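Local coordinates for protein transcription factor SKN7 (Chaetomium thermophilum, PDB 5D5X) that binds DNA through the HSF-type domain that makes up this chain and probably regulates genes in osmotic and oxidative stress, at residues Phe64-His69 and Asp81-Lys86. Sequence-based numbering, arbitrary orientation.
Sequences FHKVRH and DAWEFK. With nucleotides of chain B.
V67 N donates a nearly straight hydrogen bond to E84 O at 2.7 Å (169°). Two residues back, across the intervening non-hydrogen-bonded pair of K66 and F85, H65 and K86 form an antiparallel hydrogen-bonded pair: H65 N reaches K86 O at 3.1 Å, while the return bond from K86 N to H65 O is weak. Beyond V67 a water takes over, accepting from E84 N and donating to V67 O. Two phosphates of the DNA strand, chain B, grip the outer strand: H65 ND1 meets DT8 OP1 at 2.6 Å, K66 N binds DT8 OP2, and K66 NZ holds DC7 OP1 at 2.6 Å. This is the edge of the four-stranded antiparallel sheet of the winged helix-turn-helix HSF domain. A chi1 of -175° turns K66 CG away from the backbone N, and the extended chain crosses one face of the W83 indole, NZ making a cation-pi contact 3.7 Å from the six-membered ring centroid. Were W83 an alanine, K66 would probably lose the aromatic face that steadies it, and a gap would open beside F52 and V56. The F85 ring packs CE1 against K66 CB and continues onto helix 52-61. On the side carrying H65 and K86, V67 CG2 presses on K86 CB at 3.4 Å, and V67 crosses E84, whose OE2 is bonded to S29.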
# COMPACT_ATOMS: atom_id res chain seq x y z
N PHE C 64 3.11 -13.22 -10.63
CA PHE C 64 2.01 -12.37 -11.06
C PHE C 64 2.59 -11.01 -11.42
O PHE C 64 3.69 -10.67 -10.99
CB PHE C 64 0.98 -12.19 -9.95
CG PHE C 64 0.04 -13.34 -9.80
CD1 PHE C 64 0.45 -14.51 -9.19
CD2 PHE C 64 -1.28 -13.23 -10.23
CE1 PHE C 64 -0.43 -15.56 -9.03
CE2 PHE C 64 -2.16 -14.29 -10.09
CZ PHE C 64 -1.73 -15.46 -9.48
N HIS C 65 1.88 -10.24 -12.22
CA HIS C 65 2.37 -8.94 -12.63
C HIS C 65 1.21 -7.96 -12.56
O HIS C 65 0.06 -8.30 -12.87
CB HIS C 65 2.96 -9.02 -14.04
CG HIS C 65 4.26 -9.76 -14.10
ND1 HIS C 65 5.41 -9.30 -13.48
CD2 HIS C 65 4.60 -10.92 -14.70
CE1 HIS C 65 6.39 -10.16 -13.68
NE2 HIS C 65 5.93 -11.15 -14.42
N LYS C 66 1.50 -6.75 -12.10
CA LYS C 66 0.48 -5.74 -12.06
C LYS C 66 0.23 -5.33 -13.49
O LYS C 66 1.16 -5.14 -14.26
CB LYS C 66 0.93 -4.53 -11.27
CG LYS C 66 -0.17 -3.50 -11.13
CD LYS C 66 0.18 -2.46 -10.09
CE LYS C 66 -0.93 -1.43 -10.02
NZ LYS C 66 -0.40 -0.13 -9.53
N VAL C 67 -1.04 -5.22 -13.85
CA VAL C 67 -1.41 -4.89 -15.20
C VAL C 67 -1.66 -3.39 -15.26
O VAL C 67 -2.72 -2.92 -14.86
CB VAL C 67 -2.64 -5.68 -15.66
CG1 VAL C 67 -3.08 -5.23 -17.05
CG2 VAL C 67 -2.32 -7.16 -15.66
N ARG C 68 -0.65 -2.66 -15.75
CA ARG C 68 -0.75 -1.22 -15.97
C ARG C 68 -1.86 -0.87 -16.97
O ARG C 68 -1.78 -1.25 -18.14
CB ARG C 68 0.59 -0.69 -16.49
N HIS C 69 -2.89 -0.18 -16.50
CA HIS C 69 -3.95 0.30 -17.38
C HIS C 69 -3.46 1.57 -18.05
O HIS C 69 -2.68 2.33 -17.46
CB HIS C 69 -5.26 0.57 -16.60
CG HIS C 69 -5.63 2.03 -16.54
ND1 HIS C 69 -5.51 2.78 -15.39
CD2 HIS C 69 -6.12 2.86 -17.49
CE1 HIS C 69 -5.91 4.02 -15.63
NE2 HIS C 69 -6.28 4.09 -16.90
N ASP C 81 -7.91 3.70 -8.91
CA ASP C 81 -7.39 3.09 -7.69
C ASP C 81 -7.52 1.56 -7.70
O ASP C 81 -7.31 0.90 -6.68
CB ASP C 81 -8.15 3.65 -6.48
CG ASP C 81 -9.64 3.32 -6.52
OD1 ASP C 81 -10.24 3.42 -7.62
OD2 ASP C 81 -10.20 2.95 -5.46
N ALA C 82 -7.89 0.99 -8.85
CA ALA C 82 -7.97 -0.45 -9.00
C ALA C 82 -6.56 -1.01 -9.24
O ALA C 82 -5.71 -0.33 -9.82
CB ALA C 82 -8.89 -0.82 -10.15
N TRP C 83 -6.33 -2.23 -8.76
CA TRP C 83 -5.06 -2.93 -8.96
C TRP C 83 -5.42 -4.24 -9.61
O TRP C 83 -6.05 -5.09 -8.97
CB TRP C 83 -4.37 -3.25 -7.63
CG TRP C 83 -3.78 -2.10 -6.90
CD1 TRP C 83 -4.45 -1.02 -6.38
CD2 TRP C 83 -2.40 -1.91 -6.58
NE1 TRP C 83 -3.56 -0.17 -5.77
CE2 TRP C 83 -2.29 -0.69 -5.88
CE3 TRP C 83 -1.23 -2.65 -6.84
CZ2 TRP C 83 -1.06 -0.19 -5.41
CZ3 TRP C 83 -0.00 -2.16 -6.37
CH2 TRP C 83 0.07 -0.94 -5.67
N GLU C 84 -5.01 -4.41 -10.86
CA GLU C 84 -5.25 -5.65 -11.59
C GLU C 84 -3.97 -6.46 -11.66
O GLU C 84 -2.92 -5.95 -12.03
CB GLU C 84 -5.75 -5.37 -13.01
CG GLU C 84 -6.05 -6.62 -13.81
CD GLU C 84 -6.55 -6.34 -15.21
OE1 GLU C 84 -6.78 -5.16 -15.56
OE2 GLU C 84 -6.71 -7.31 -15.97
N PHE C 85 -4.07 -7.74 -11.32
CA PHE C 85 -2.93 -8.63 -11.30
C PHE C 85 -3.21 -9.79 -12.23
O PHE C 85 -4.35 -10.16 -12.42
CB PHE C 85 -2.66 -9.10 -9.88
CG PHE C 85 -2.02 -8.04 -9.00
CD1 PHE C 85 -0.65 -7.87 -8.98
CD2 PHE C 85 -2.80 -7.24 -8.19
CE1 PHE C 85 -0.05 -6.91 -8.18
CE2 PHE C 85 -2.21 -6.28 -7.38
CZ PHE C 85 -0.83 -6.11 -7.38
N LYS C 86 -2.15 -10.36 -12.82
CA LYS C 86 -2.28 -11.31 -13.91
C LYS C 86 -1.14 -12.32 -13.97
O LYS C 86 0.02 -11.93 -13.95
CB LYS C 86 -2.36 -10.56 -15.24
CG LYS C 86 -2.44 -11.45 -16.48
CD LYS C 86 -2.93 -10.64 -17.68
CE LYS C 86 -3.41 -11.54 -18.81
NZ LYS C 86 -4.21 -10.77 -19.81
P DT B 8 5.26 -5.99 -11.91
OP1 DT B 8 5.11 -6.71 -13.20
OP2 DT B 8 4.23 -6.12 -10.85
O5' DT B 8 6.65 -6.44 -11.28
C5' DT B 8 7.89 -6.32 -11.99
C4' DT B 8 9.05 -6.49 -11.03
O4' DT B 8 9.04 -5.44 -10.05
C3' DT B 8 9.04 -7.80 -10.23
O3' DT B 8 10.08 -8.64 -10.72
C2' DT B 8 9.30 -7.37 -8.79
C1' DT B 8 9.72 -5.92 -8.91
N1 DT B 8 9.36 -5.06 -7.77
C2 DT B 8 10.37 -4.54 -7.00
O2 DT B 8 11.55 -4.76 -7.20
N3 DT B 8 9.95 -3.74 -5.97
C4 DT B 8 8.65 -3.41 -5.65
O4 DT B 8 8.43 -2.67 -4.69
C5 DT B 8 7.64 -4.00 -6.50
C7 DT B 8 6.19 -3.70 -6.24
C6 DT B 8 8.04 -4.78 -7.51
P DC B 7 2.92 0.33 -9.88
OP1 DC B 7 1.75 0.74 -10.68
OP2 DC B 7 2.80 0.24 -8.40
O5' DC B 7 3.49 -1.05 -10.45
C5' DC B 7 3.92 -1.15 -11.83
C4' DC B 7 5.11 -2.06 -11.97
O4' DC B 7 6.28 -1.47 -11.35
C3' DC B 7 4.95 -3.45 -11.34
O3' DC B 7 5.46 -4.44 -12.23
C2' DC B 7 5.79 -3.36 -10.08
C1' DC B 7 6.90 -2.41 -10.49
N1 DC B 7 7.51 -1.67 -9.37
C2 DC B 7 8.88 -1.81 -9.14
O2 DC B 7 9.55 -2.52 -9.90
N3 DC B 7 9.45 -1.15 -8.10
C4 DC B 7 8.69 -0.40 -7.29
N4 DC B 7 9.29 0.23 -6.28
C5 DC B 7 7.29 -0.25 -7.50
C6 DC B 7 6.74 -0.90 -8.54
O HOH W 1 -3.32 -2.75 -11.93